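Local structure of M32 carboxypeptidase (Chitinophagaceae bacterium, 7A03) at residues 22-27 against 52-57; 31-36 against 236-241; 216-221 against 260-265; 247-252 against 270-275. The protein probably acts as a metal-dependent carboxypeptidase of the M32 family, releasing single amino acids from the C-terminal ends of peptides. One frame throughout, in Å; residues are numbered along the deposited sequence.

Contact 1: residues 22-27 against 52-57; sequences ADVRNA and TTLSTI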
loop_
_atom_site.group_PDB
_atom_site.type_symbol
_atom_site.label_atom_id
_atom_site.label_comp_id
_atom_site.label_asym_id
_atom_site.label_seq_id
_atom_site.Cartn_x
_atom_site.Cartn_y
_atom_site.Cartn_z
ATOM N N ALA A 22 7.085 13.494 16.410
ATOM C CA ALA A 22 5.830 12.897 15.970
ATOM C C ALA A 22 4.691 13.908 16.005
ATOM O O ALA A 22 3.806 13.880 15.145
ATOM C CB ALA A 22 5.494 11.674 16.828
ATOM N N ASP A 23 4.680 14.795 17.005
ATOM C CA ASP A 23 3.662 15.843 17.046
ATOM C C ASP A 23 3.724 16.709 15.799
ATOM O O ASP A 23 2.685 17.028 15.200
ATOM C CB ASP A 23 3.850 16.726 18.281
ATOM C CG ASP A 23 3.449 16.046 19.558
ATOM O OD1 ASP A 23 2.749 15.006 19.495
ATOM O OD2 ASP A 23 3.819 16.542 20.639
ATOM N N VAL A 24 4.935 17.112 15.401
ATOM C CA VAL A 24 5.064 17.895 14.171
ATOM C C VAL A 24 4.603 17.095 12.957
ATOM O O VAL A 24 3.900 17.615 12.078
ATOM C CB VAL A 24 6.499 18.420 13.990
ATOM C CG1 VAL A 24 6.570 19.282 12.740
ATOM C CG2 VAL A 24 6.936 19.227 15.215
ATOM N N ARG A 25 5.010 15.826 12.867
ATOM C CA ARG A 25 4.662 15.039 11.684
ATOM C C ARG A 25 3.159 14.795 11.604
ATOM O O ARG A 25 2.566 14.828 10.522
ATOM C CB ARG A 25 5.456 13.730 11.665
ATOM C CG ARG A 25 6.955 13.947 11.509
ATOM C CD ARG A 25 7.661 12.817 10.772
ATOM N NE ARG A 25 9.101 13.077 10.690
ATOM C CZ ARG A 25 9.686 13.775 9.718
ATOM N NH1 ARG A 25 8.961 14.287 8.730
ATOM N NH2 ARG A 25 11.004 13.966 9.732
ATOM N N ASN A 26 2.514 14.615 12.752
ATOM C CA ASN A 26 1.071 14.439 12.736
ATOM C C ASN A 26 0.348 15.748 12.439
ATOM O O ASN A 26 -0.714 15.728 11.807
ATOM C CB ASN A 26 0.613 13.808 14.047
ATOM C CG ASN A 26 0.957 12.336 14.102
ATOM O OD1 ASN A 26 0.646 11.585 13.163
ATOM N ND2 ASN A 26 1.607 11.914 15.175
ATOM N N ALA A 27 0.913 16.894 12.842
ATOM C CA ALA A 27 0.339 18.166 12.406
ATOM C C ALA A 27 0.394 18.282 10.890
ATOM O O ALA A 27 -0.566 18.727 10.248
ATOM C CB ALA A 27 1.094 19.334 13.054
ATOM N N THR A 52 5.527 22.702 3.987
ATOM C CA THR A 52 6.974 22.675 3.783
ATOM C C THR A 52 7.684 23.204 5.015
ATOM O O THR A 52 8.655 22.600 5.497
ATOM C CB THR A 52 7.329 23.474 2.529
ATOM O OG1 THR A 52 6.768 22.799 1.395
ATOM C CG2 THR A 52 8.844 23.584 2.343
ATOM N N THR A 53 7.145 24.268 5.623
ATOM C CA THR A 53 7.824 24.808 6.787
ATOM C C THR A 53 7.863 23.771 7.899
ATOM O O THR A 53 8.932 23.493 8.470
ATOM C CB THR A 53 7.136 26.106 7.203
ATOM O OG1 THR A 53 7.582 27.129 6.296
ATOM C CG2 THR A 53 7.496 26.501 8.637
ATOM N N LEU A 54 6.734 23.094 8.119
ATOM C CA LEU A 54 6.696 22.102 9.187
ATOM C C LEU A 54 7.598 20.922 8.858
ATOM O O LEU A 54 8.278 20.397 9.746
ATOM C CB LEU A 54 5.266 21.642 9.436
ATOM C CG LEU A 54 4.272 22.617 10.076
ATOM C CD1 LEU A 54 2.964 21.891 10.275
ATOM C CD2 LEU A 54 4.795 23.090 11.406
ATOM N N SER A 55 7.653 20.536 7.577
ATOM C CA SER A 55 8.478 19.395 7.205
ATOM C C SER A 55 9.935 19.706 7.478
ATOM O O SER A 55 10.662 18.870 8.045
ATOM C CB SER A 55 8.256 19.023 5.738
ATOM O OG SER A 55 6.907 18.627 5.507
ATOM N N THR A 56 10.349 20.944 7.163
ATOM C CA THR A 56 11.724 21.327 7.419
ATOM C C THR A 56 12.000 21.268 8.906
ATOM O O THR A 56 13.012 20.698 9.332
ATOM C CB THR A 56 12.003 22.720 6.842
ATOM O OG1 THR A 56 11.824 22.692 5.422
ATOM C CG2 THR A 56 13.414 23.173 7.153
ATOM N N ILE A 57 11.062 21.770 9.721
ATOM C CA ILE A 57 11.270 21.726 11.163
ATOM C C ILE A 57 11.399 20.282 11.633
ATOM O O ILE A 57 12.313 19.949 12.403
ATOM C CB ILE A 57 10.144 22.483 11.894
ATOM C CG1 ILE A 57 10.296 23.995 11.687
ATOM C CG2 ILE A 57 10.107 22.111 13.390
ATOM C CD1 ILE A 57 9.048 24.779 12.070
HETATM O O HOH W 1 10.492 16.027 7.344
#
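Val-24 and Leu-54 meet because each torsion sends a branch into the seam between two helices. In Val-24, CG1 lies anti to the backbone N (chi1 -177°), which carries it onto the turn of the partner helix, where it rests 3.6 Å from the backbone O of Leu-54 and 4.3 Å from Leu-54 CB. Leu-54 holds its CG anti to its own carbonyl carbon (chi1 -70°), and its extended branch puts CD1 against Ala-27 one turn further along helix 9-37, with Ala-27 CB 4.2 Å from Leu-54 CD1. The small alanine thus takes the leucine methyl, while the valine methyl settles on leucine backbone. Ile-28 and Ala-58, beyond the two segments, extend this apolar line.

Polar contact is indirect. The CB of Arg-25 points off the interface, yet its long chain swings the guanidinium back toward 52-57. Water 1 sits in the guanidinium plane at its edge, accepts from Arg-25 NH1 at 2.7 Å and donates to Ser-55 O at 2.9 Å, so one solvent molecule spans the gap between a charged group and a helix carbonyl. No direct hydrogen bond joins the two segments.

Helices 9-37 and 44-62 follow one another in the chain and run in opposite directions here, forming the antiparallel helical hairpin with which this largely helical M32 fold begins.

Contact 2: residues 31-36 against 236-241; sequences LGWDQE and HPFTTS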
loop_
_atom_site.group_PDB
_atom_site.type_symbol
_atom_site.label_atom_id
_atom_site.label_comp_id
_atom_site.label_asym_id
_atom_site.label_seq_id
_atom_site.Cartn_x
_atom_site.Cartn_y
_atom_site.Cartn_z
ATOM N N LEU A 31 -2.744 18.760 8.149
ATOM C CA LEU A 31 -2.768 19.704 7.036
ATOM C C LEU A 31 -2.940 18.986 5.697
ATOM O O LEU A 31 -3.646 19.471 4.805
ATOM C CB LEU A 31 -1.511 20.588 7.063
ATOM C CG LEU A 31 -1.670 21.896 7.846
ATOM C CD1 LEU A 31 -1.966 21.650 9.330
ATOM C CD2 LEU A 31 -0.400 22.759 7.653
ATOM N N GLY A 32 -2.334 17.805 5.541
ATOM C CA GLY A 32 -2.491 17.082 4.282
ATOM C C GLY A 32 -3.867 16.449 4.137
ATOM O O GLY A 32 -4.433 16.387 3.027
ATOM N N TRP A 33 -4.452 16.033 5.260
ATOM C CA TRP A 33 -5.800 15.486 5.239
ATOM C C TRP A 33 -6.787 16.566 4.833
ATOM O O TRP A 33 -7.632 16.360 3.945
ATOM C CB TRP A 33 -6.146 14.926 6.619
ATOM C CG TRP A 33 -7.596 14.595 6.779
ATOM C CD1 TRP A 33 -8.214 13.430 6.434
ATOM C CD2 TRP A 33 -8.626 15.449 7.310
ATOM N NE1 TRP A 33 -9.560 13.495 6.719
ATOM C CE2 TRP A 33 -9.834 14.725 7.269
ATOM C CE3 TRP A 33 -8.638 16.745 7.842
ATOM C CZ2 TRP A 33 -11.053 15.260 7.718
ATOM C CZ3 TRP A 33 -9.844 17.276 8.277
ATOM C CH2 TRP A 33 -11.031 16.537 8.224
ATOM N N ASP A 34 -6.630 17.760 5.428
ATOM C CA ASP A 34 -7.514 18.860 5.079
ATOM C C ASP A 34 -7.304 19.285 3.633
ATOM O O ASP A 34 -8.267 19.612 2.927
ATOM C CB ASP A 34 -7.280 20.012 6.050
ATOM C CG ASP A 34 -8.102 21.224 5.709
ATOM O OD1 ASP A 34 -9.323 21.222 6.010
ATOM O OD2 ASP A 34 -7.514 22.159 5.121
ATOM N N GLN A 35 -6.052 19.239 3.167
ATOM C CA GLN A 35 -5.746 19.537 1.776
ATOM C C GLN A 35 -6.552 18.657 0.835
ATOM O O GLN A 35 -6.978 19.110 -0.232
ATOM C CB GLN A 35 -4.251 19.321 1.559
ATOM C CG GLN A 35 -3.704 19.608 0.177
ATOM C CD GLN A 35 -2.176 19.560 0.209
ATOM O OE1 GLN A 35 -1.593 18.538 0.564
ATOM N NE2 GLN A 35 -1.531 20.669 -0.127
ATOM N N GLU A 36 -6.765 17.392 1.214
ATOM C CA GLU A 36 -7.537 16.491 0.364
ATOM C C GLU A 36 -9.042 16.574 0.577
ATOM O O GLU A 36 -9.802 16.061 -0.260
ATOM C CB GLU A 36 -7.100 15.034 0.583
ATOM C CG GLU A 36 -5.631 14.765 0.194
ATOM C CD GLU A 36 -5.357 15.064 -1.267
ATOM O OE1 GLU A 36 -6.174 14.674 -2.131
ATOM O OE2 GLU A 36 -4.320 15.695 -1.555
ATOM N N HIS A 236 -9.018 10.523 -4.102
ATOM C CA HIS A 236 -8.357 9.220 -4.087
ATOM C C HIS A 236 -8.436 8.679 -2.669
ATOM O O HIS A 236 -7.840 9.272 -1.747
ATOM C CB HIS A 236 -6.901 9.348 -4.524
ATOM C CG HIS A 236 -6.744 9.862 -5.916
ATOM N ND1 HIS A 236 -6.379 11.163 -6.194
ATOM C CD2 HIS A 236 -6.938 9.260 -7.114
ATOM C CE1 HIS A 236 -6.337 11.335 -7.504
ATOM N NE2 HIS A 236 -6.663 10.194 -8.084
ATOM N N PRO A 237 -9.152 7.587 -2.444
ATOM C CA PRO A 237 -9.280 7.050 -1.086
ATOM C C PRO A 237 -7.936 6.816 -0.413
ATOM O O PRO A 237 -6.972 6.348 -1.027
ATOM C CB PRO A 237 -10.028 5.734 -1.306
ATOM C CG PRO A 237 -10.872 5.999 -2.525
ATOM C CD PRO A 237 -10.033 6.902 -3.408
ATOM N N PHE A 238 -7.881 7.120 0.874
ATOM C CA PHE A 238 -6.677 6.895 1.661
ATOM C C PHE A 238 -7.046 6.771 3.131
ATOM O O PHE A 238 -8.177 7.041 3.539
ATOM C CB PHE A 238 -5.616 7.998 1.447
ATOM C CG PHE A 238 -6.011 9.367 1.979
ATOM C CD1 PHE A 238 -6.727 10.254 1.188
ATOM C CD2 PHE A 238 -5.663 9.751 3.253
ATOM C CE1 PHE A 238 -7.090 11.525 1.651
ATOM C CE2 PHE A 238 -6.009 11.023 3.728
ATOM C CZ PHE A 238 -6.736 11.902 2.924
ATOM N N THR A 239 -6.058 6.347 3.918
ATOM C CA THR A 239 -6.134 6.269 5.364
ATOM C C THR A 239 -4.993 7.104 5.928
ATOM O O THR A 239 -3.867 7.051 5.421
ATOM C CB THR A 239 -5.995 4.801 5.829
ATOM O OG1 THR A 239 -7.104 4.046 5.337
ATOM C CG2 THR A 239 -5.983 4.697 7.344
ATOM N N THR A 240 -5.279 7.886 6.973
ATOM C CA THR A 240 -4.254 8.674 7.642
ATOM C C THR A 240 -4.498 8.627 9.138
ATOM O O THR A 240 -5.643 8.689 9.600
ATOM C CB THR A 240 -4.231 10.125 7.135
ATOM O OG1 THR A 240 -3.072 10.805 7.657
ATOM C CG2 THR A 240 -5.493 10.895 7.554
ATOM N N SER A 241 -3.426 8.513 9.904
ATOM C CA SER A 241 -3.525 8.486 11.353
ATOM C C SER A 241 -2.759 9.664 11.942
ATOM O O SER A 241 -1.602 9.913 11.576
ATOM C CB SER A 241 -2.994 7.173 11.915
ATOM O OG SER A 241 -1.613 7.048 11.647
HETATM O O HOH W 2 -7.611 12.155 -2.046
HETATM O O HOH W 3 -5.296 13.811 -4.616
#
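The Phe-238 ring takes Trp-33 CD1 and Glu-36 CB from oblique directions, and its in-plane edge is lined by two atoms of its own segment, His-236 O and Thr-240 CB. The Trp-33 indole is likewise touched obliquely, by Phe-238 CZ at 4.1 Å from Trp-33 CD1 and by Thr-240 CG2 at 3.9 Å from the same atom. This is a helix packed on an outer strand of the small mixed sheet, joining helix 9-37 to strand 239-241 and the loop ahead of it. Phe-238 has its CG between the backbone N and the carbonyl carbon (chi1 67°), a placement that directs the ring at the helix. There CE1 of Phe-238 lies 3.7 Å from Glu-36 CB, and the bent glutamate chain turns its carboxylate plane 82° from the ring. Replacing Phe-238 by an alanine would probably open a gap beside Trp-33 CD1 and leave the Glu-36 methylenes without their apolar cover. Trp-33 also makes a cation-pi contact with Arg-248 of the neighbouring strand. Beyond the ring the link passes through solvent: water 3 donates to Glu-36 OE1 at 2.8 Å and lies in the plane of the His-236 ring, 3.3 Å from His-236 ND1.

Contact 3: residues 216-221 against 260-265; sequences IDLLRQ and NMTWSC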
loop_
_atom_site.group_PDB
_atom_site.type_symbol
_atom_site.label_atom_id
_atom_site.label_comp_id
_atom_site.label_asym_id
_atom_site.label_seq_id
_atom_site.Cartn_x
_atom_site.Cartn_y
_atom_site.Cartn_z
ATOM N N ILE A 216 -20.289 3.258 5.666
ATOM C CA ILE A 216 -20.212 3.495 7.111
ATOM C C ILE A 216 -20.590 2.234 7.898
ATOM O O ILE A 216 -19.930 1.865 8.883
ATOM C CB ILE A 216 -21.095 4.695 7.500
ATOM C CG1 ILE A 216 -20.604 5.990 6.824
ATOM C CG2 ILE A 216 -21.183 4.799 9.017
ATOM C CD1 ILE A 216 -19.298 6.517 7.385
ATOM N N ASP A 217 -21.685 1.577 7.495
ATOM C CA ASP A 217 -22.138 0.370 8.179
ATOM C C ASP A 217 -21.091 -0.734 8.101
ATOM O O ASP A 217 -20.809 -1.408 9.097
ATOM C CB ASP A 217 -23.430 -0.118 7.531
ATOM C CG ASP A 217 -24.648 0.667 7.959
ATOM O OD1 ASP A 217 -24.526 1.591 8.789
ATOM O OD2 ASP A 217 -25.743 0.337 7.453
ATOM N N LEU A 218 -20.509 -0.935 6.921
ATOM C CA LEU A 218 -19.494 -1.974 6.776
ATOM C C LEU A 218 -18.279 -1.685 7.647
ATOM O O LEU A 218 -17.752 -2.587 8.304
ATOM C CB LEU A 218 -19.100 -2.105 5.309
ATOM C CG LEU A 218 -20.201 -2.698 4.436
ATOM C CD1 LEU A 218 -19.782 -2.622 2.982
ATOM C CD2 LEU A 218 -20.489 -4.143 4.863
ATOM N N LEU A 219 -17.830 -0.431 7.680
ATOM C CA LEU A 219 -16.707 -0.087 8.546
ATOM C C LEU A 219 -17.030 -0.357 10.014
ATOM O O LEU A 219 -16.203 -0.919 10.746
ATOM C CB LEU A 219 -16.341 1.384 8.351
ATOM C CG LEU A 219 -15.658 1.728 7.015
ATOM C CD1 LEU A 219 -15.685 3.247 6.797
ATOM C CD2 LEU A 219 -14.242 1.174 7.045
ATOM N N ARG A 220 -18.236 0.015 10.455
ATOM C CA ARG A 220 -18.651 -0.288 11.819
ATOM C C ARG A 220 -18.602 -1.792 12.074
ATOM O O ARG A 220 -18.050 -2.252 13.081
ATOM C CB ARG A 220 -20.073 0.242 12.036
ATOM C CG ARG A 220 -20.423 0.518 13.486
ATOM C CD ARG A 220 -20.445 2.016 13.751
ATOM N NE ARG A 220 -21.404 2.710 12.898
ATOM C CZ ARG A 220 -21.642 4.018 12.957
ATOM N NH1 ARG A 220 -20.987 4.769 13.832
ATOM N NH2 ARG A 220 -22.534 4.573 12.146
ATOM N N GLN A 221 -19.159 -2.576 11.151
ATOM C CA GLN A 221 -19.204 -4.020 11.346
ATOM C C GLN A 221 -17.809 -4.630 11.371
ATOM O O GLN A 221 -17.580 -5.617 12.082
ATOM C CB GLN A 221 -20.053 -4.671 10.261
ATOM C CG GLN A 221 -21.534 -4.275 10.309
ATOM C CD GLN A 221 -22.284 -4.739 9.074
ATOM O OE1 GLN A 221 -21.945 -5.772 8.499
ATOM N NE2 GLN A 221 -23.293 -3.982 8.661
ATOM N N ASN A 260 -16.966 0.558 -7.027
ATOM C CA ASN A 260 -15.977 1.520 -6.552
ATOM C C ASN A 260 -16.000 1.637 -5.031
ATOM O O ASN A 260 -15.098 1.149 -4.336
ATOM C CB ASN A 260 -16.221 2.868 -7.235
ATOM C CG ASN A 260 -15.056 3.820 -7.098
ATOM O OD1 ASN A 260 -14.443 3.930 -6.037
ATOM N ND2 ASN A 260 -14.758 4.539 -8.177
ATOM N N MET A 261 -17.039 2.280 -4.507
ATOM C CA MET A 261 -16.998 2.741 -3.127
ATOM C C MET A 261 -16.887 1.597 -2.134
ATOM O O MET A 261 -16.108 1.684 -1.180
ATOM C CB MET A 261 -18.219 3.598 -2.807
ATOM C CG MET A 261 -18.140 4.266 -1.448
ATOM S SD MET A 261 -19.682 4.188 -0.485
ATOM C CE MET A 261 -19.824 2.413 -0.215
ATOM N N THR A 262 -17.696 0.541 -2.308
ATOM C CA THR A 262 -17.805 -0.471 -1.265
ATOM C C THR A 262 -16.441 -1.096 -0.981
ATOM O O THR A 262 -16.013 -1.210 0.184
ATOM C CB THR A 262 -18.850 -1.520 -1.666
ATOM O OG1 THR A 262 -20.159 -0.968 -1.441
ATOM C CG2 THR A 262 -18.700 -2.798 -0.853
ATOM N N TRP A 263 -15.730 -1.470 -2.047
ATOM C CA TRP A 263 -14.420 -2.087 -1.876
ATOM C C TRP A 263 -13.344 -1.071 -1.509
ATOM O O TRP A 263 -12.391 -1.431 -0.799
ATOM C CB TRP A 263 -14.055 -2.977 -3.079
ATOM C CG TRP A 263 -14.925 -4.206 -3.080
ATOM C CD1 TRP A 263 -14.666 -5.404 -2.484
ATOM C CD2 TRP A 263 -16.251 -4.305 -3.609
ATOM N NE1 TRP A 263 -15.740 -6.252 -2.636
ATOM C CE2 TRP A 263 -16.720 -5.603 -3.342
ATOM C CE3 TRP A 263 -17.075 -3.426 -4.319
ATOM C CZ2 TRP A 263 -17.981 -6.031 -3.741
ATOM C CZ3 TRP A 263 -18.322 -3.847 -4.703
ATOM C CH2 TRP A 263 -18.769 -5.134 -4.412
ATOM N N SER A 264 -13.467 0.191 -1.948
ATOM C CA SER A 264 -12.557 1.211 -1.425
ATOM C C SER A 264 -12.693 1.317 0.096
ATOM O O SER A 264 -11.695 1.420 0.830
ATOM C CB SER A 264 -12.856 2.572 -2.060
ATOM O OG SER A 264 -12.497 2.606 -3.427
ATOM N N CYS A 265 -13.937 1.336 0.576
ATOM C CA CYS A 265 -14.188 1.489 2.001
ATOM C C CYS A 265 -13.616 0.305 2.767
ATOM O O CYS A 265 -12.977 0.476 3.804
ATOM C CB CYS A 265 -15.698 1.518 2.214
ATOM S SG CYS A 265 -16.467 3.097 1.871
#
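Apolar packing between Leu-218 and Thr-262 carries one half of this contact. Leu-218 CD1 reaches Thr-262 CG2 at 4.0 Å; CG2 stands anti to the threonine backbone N, and its other flank is backed by the neighbouring indole, since Thr-262 CG2 lies 3.8 Å above one face of the Trp-263 ring, offset toward its rim. The methyl is therefore held between a leucine branch and an aromatic face. Leu-214, one turn before Leu-218, continues the cover over Thr-262.

The other half sets a methyl against backbone. Leu-219 has its CB directed along the interface, but its end turns inward, so that CD2 of Leu-219 comes within 3.5 Å of Cys-265 O. Gln-231 of strand 229-233 touches both Leu-219 and Cys-265, tying the two helices to the sheet.

No hydrogen bond joins the segments; within helix 258-277, Ser-264 OG donates to Asn-260 O at 3.1 Å, well above the carbonyl plane (54° out of it), while Ser-264 N donates to the same oxygen, which is thus gripped twice near the start of that helix. Trp-263 NE1 is hydrogen-bonded to Gly-308 O, which helps hold the indole.

All four touching residues are buried, and the packing joins helix 208-222 to the helix that further on carries His-267, Glu-268 and His-271, an HExxH sequence consistent with the metal site of M32 peptidases, although no metal is bound to these histidines here.

Contact 4: residues 247-252 against 270-275; sequences VRVTTR and GHALYE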
loop_
_atom_site.group_PDB
_atom_site.type_symbol
_atom_site.label_atom_id
_atom_site.label_comp_id
_atom_site.label_asym_id
_atom_site.label_seq_id
_atom_site.Cartn_x
_atom_site.Cartn_y
_atom_site.Cartn_z
ATOM N N VAL A 247 -7.843 8.155 13.505
ATOM C CA VAL A 247 -7.466 7.456 12.285
ATOM C C VAL A 247 -8.591 7.663 11.289
ATOM O O VAL A 247 -9.696 7.143 11.478
ATOM C CB VAL A 247 -7.237 5.964 12.549
ATOM C CG1 VAL A 247 -6.897 5.258 11.216
ATOM C CG2 VAL A 247 -6.140 5.770 13.595
ATOM N N ARG A 248 -8.319 8.409 10.224
ATOM C CA ARG A 248 -9.353 8.886 9.317
ATOM C C ARG A 248 -9.212 8.218 7.956
ATOM O O ARG A 248 -8.094 7.949 7.490
ATOM C CB ARG A 248 -9.320 10.424 9.190
ATOM C CG ARG A 248 -9.412 11.095 10.555
ATOM C CD ARG A 248 -9.615 12.600 10.452
ATOM N NE ARG A 248 -9.516 13.209 11.767
ATOM C CZ ARG A 248 -9.689 14.505 11.997
ATOM N NH1 ARG A 248 -10.059 15.311 11.013
ATOM N NH2 ARG A 248 -9.513 14.970 13.216
ATOM N N VAL A 249 -10.357 7.925 7.338
ATOM C CA VAL A 249 -10.397 7.321 6.012
ATOM C C VAL A 249 -11.169 8.217 5.062
ATOM O O VAL A 249 -12.035 9.003 5.464
ATOM C CB VAL A 249 -11.015 5.903 6.049
ATOM C CG1 VAL A 249 -10.181 5.004 6.919
ATOM C CG2 VAL A 249 -12.465 5.948 6.533
ATOM N N THR A 250 -10.863 8.094 3.780
ATOM C CA THR A 250 -11.670 8.738 2.759
ATOM C C THR A 250 -12.158 7.709 1.760
ATOM O O THR A 250 -11.607 6.609 1.642
ATOM C CB THR A 250 -10.911 9.873 2.052
ATOM O OG1 THR A 250 -9.835 9.330 1.277
ATOM C CG2 THR A 250 -10.323 10.843 3.083
ATOM N N THR A 251 -13.222 8.065 1.054
ATOM C CA THR A 251 -13.728 7.214 0.001
ATOM C C THR A 251 -14.236 8.104 -1.114
ATOM O O THR A 251 -14.235 9.336 -1.005
ATOM C CB THR A 251 -14.765 6.221 0.536
ATOM O OG1 THR A 251 -15.038 5.234 -0.475
ATOM C CG2 THR A 251 -16.064 6.935 0.923
ATOM N N ARG A 252 -14.664 7.473 -2.198
ATOM C CA ARG A 252 -15.269 8.166 -3.317
ATOM C C ARG A 252 -16.448 7.329 -3.779
ATOM O O ARG A 252 -16.413 6.096 -3.724
ATOM C CB ARG A 252 -14.275 8.327 -4.475
ATOM C CG ARG A 252 -13.492 7.066 -4.766
ATOM C CD ARG A 252 -12.618 7.203 -5.999
ATOM N NE ARG A 252 -12.113 5.903 -6.432
ATOM C CZ ARG A 252 -11.946 5.553 -7.704
ATOM N NH1 ARG A 252 -12.248 6.409 -8.673
ATOM N NH2 ARG A 252 -11.484 4.347 -8.008
ATOM N N GLY A 270 -9.264 -1.749 6.291
ATOM C CA GLY A 270 -8.192 -2.646 6.712
ATOM C C GLY A 270 -6.963 -1.897 7.201
ATOM O O GLY A 270 -6.382 -2.223 8.262
ATOM N N HIS A 271 -6.576 -0.850 6.450
ATOM C CA HIS A 271 -5.519 0.054 6.942
ATOM C C HIS A 271 -5.880 0.648 8.306
ATOM O O HIS A 271 -5.040 0.729 9.227
ATOM C CB HIS A 271 -5.324 1.226 5.986
ATOM C CG HIS A 271 -4.606 0.905 4.710
ATOM N ND1 HIS A 271 -3.416 0.204 4.659
ATOM C CD2 HIS A 271 -4.900 1.241 3.433
ATOM C CE1 HIS A 271 -3.010 0.127 3.400
ATOM N NE2 HIS A 271 -3.899 0.738 2.636
ATOM N N ALA A 272 -7.119 1.113 8.430
ATOM C CA ALA A 272 -7.502 1.888 9.601
ATOM C C ALA A 272 -7.547 1.019 10.846
ATOM O O ALA A 272 -7.165 1.470 11.932
ATOM C CB ALA A 272 -8.840 2.572 9.373
ATOM N N LEU A 273 -7.974 -0.238 10.707
ATOM C CA LEU A 273 -8.005 -1.131 11.856
ATOM C C LEU A 273 -6.593 -1.383 12.363
ATOM O O LEU A 273 -6.357 -1.462 13.581
ATOM C CB LEU A 273 -8.683 -2.455 11.488
ATOM C CG LEU A 273 -10.176 -2.398 11.183
ATOM C CD1 LEU A 273 -10.611 -3.698 10.501
ATOM C CD2 LEU A 273 -10.998 -2.139 12.462
ATOM N N TYR A 274 -5.634 -1.520 11.432
ATOM C CA TYR A 274 -4.240 -1.621 11.850
ATOM C C TYR A 274 -3.813 -0.389 12.648
ATOM O O TYR A 274 -3.259 -0.506 13.750
ATOM C CB TYR A 274 -3.360 -1.765 10.603
ATOM C CG TYR A 274 -1.906 -2.138 10.810
ATOM C CD1 TYR A 274 -1.390 -2.432 12.071
ATOM C CD2 TYR A 274 -1.061 -2.244 9.707
ATOM C CE1 TYR A 274 -0.055 -2.812 12.225
ATOM C CE2 TYR A 274 0.275 -2.630 9.849
ATOM C CZ TYR A 274 0.763 -2.917 11.113
ATOM O OH TYR A 274 2.085 -3.303 11.229
ATOM N N GLU A 275 -4.024 0.805 12.077
ATOM C CA GLU A 275 -3.593 2.031 12.761
ATOM C C GLU A 275 -4.263 2.194 14.129
ATOM O O GLU A 275 -3.619 2.635 15.096
ATOM C CB GLU A 275 -3.852 3.246 11.882
ATOM C CG GLU A 275 -2.931 3.302 10.664
ATOM C CD GLU A 275 -1.491 3.628 11.042
ATOM O OE1 GLU A 275 -1.275 4.418 11.982
ATOM O OE2 GLU A 275 -0.547 3.122 10.394
#
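Val-247 and Ala-272 mark the nearest backbone approach, CA to CA 6.2 Å, between a strand and a helix that run almost exactly antiparallel. The axes of strand 247-251 and helix 270-275 pass 8.5 Å apart with their directions at 175°. Inward residues of the strand, Val-247 and Val-249, face the helix, and the intervening Arg-248 points away.

Ala-272 CB fits between the two valines, 3.8 Å from Val-247 CG1 and 3.7 Å from Val-249 CG1. Val-247 also straddles the base of Glu-275: CG1 lies 3.7 Å from Glu-275 CB and CG2 3.8 Å from that same carbon, the two side chains crossing at about a right angle. With CG1 anti to the backbone N (chi1 178°), both methyls of Val-247 face the helix.

Such packing of a sheet on the HExxH helix recalls the core of clan MA metallopeptidases; His-271, the last residue of that sequence, lies on this helix, and its ring meets that of His-296.

Were Val-247 an alanine, both methyls against Glu-275 CB would be gone, which would probably leave that carbon without its packing and open a gap beside Ala-272. Glu-275 itself bends at chi2 (-71°), taking its carboxylate away from the strand: OE1 is hydrogen-bonded to Ser-241 OG, and OE2 to His-296 NE2.

Contact 1 is a surface contact, its centre about 23 Å from the centre of the chain, contact 2 is partly buried, and contacts 3 and 4 lie in the interior. Helix 9-37 serves both contacts 1 and 2, and helix 258-277 both 3 and 4; contacts 2 and 4 are joined through adjacent strands of one sheet, where Thr-240 O probably accepts a hydrogen bond from Arg-248 N at 2.8 Å. Ordered water bridges the partners in contacts 1 and 2 beside their apolar packing, whereas contacts 3 and 4 rest on methyl packing with no hydrogen bond across. Of the four, only contact 2 pairs two aromatic side chains. Contact 3 touches contact 2 where Pro-237 packs on Ser-264.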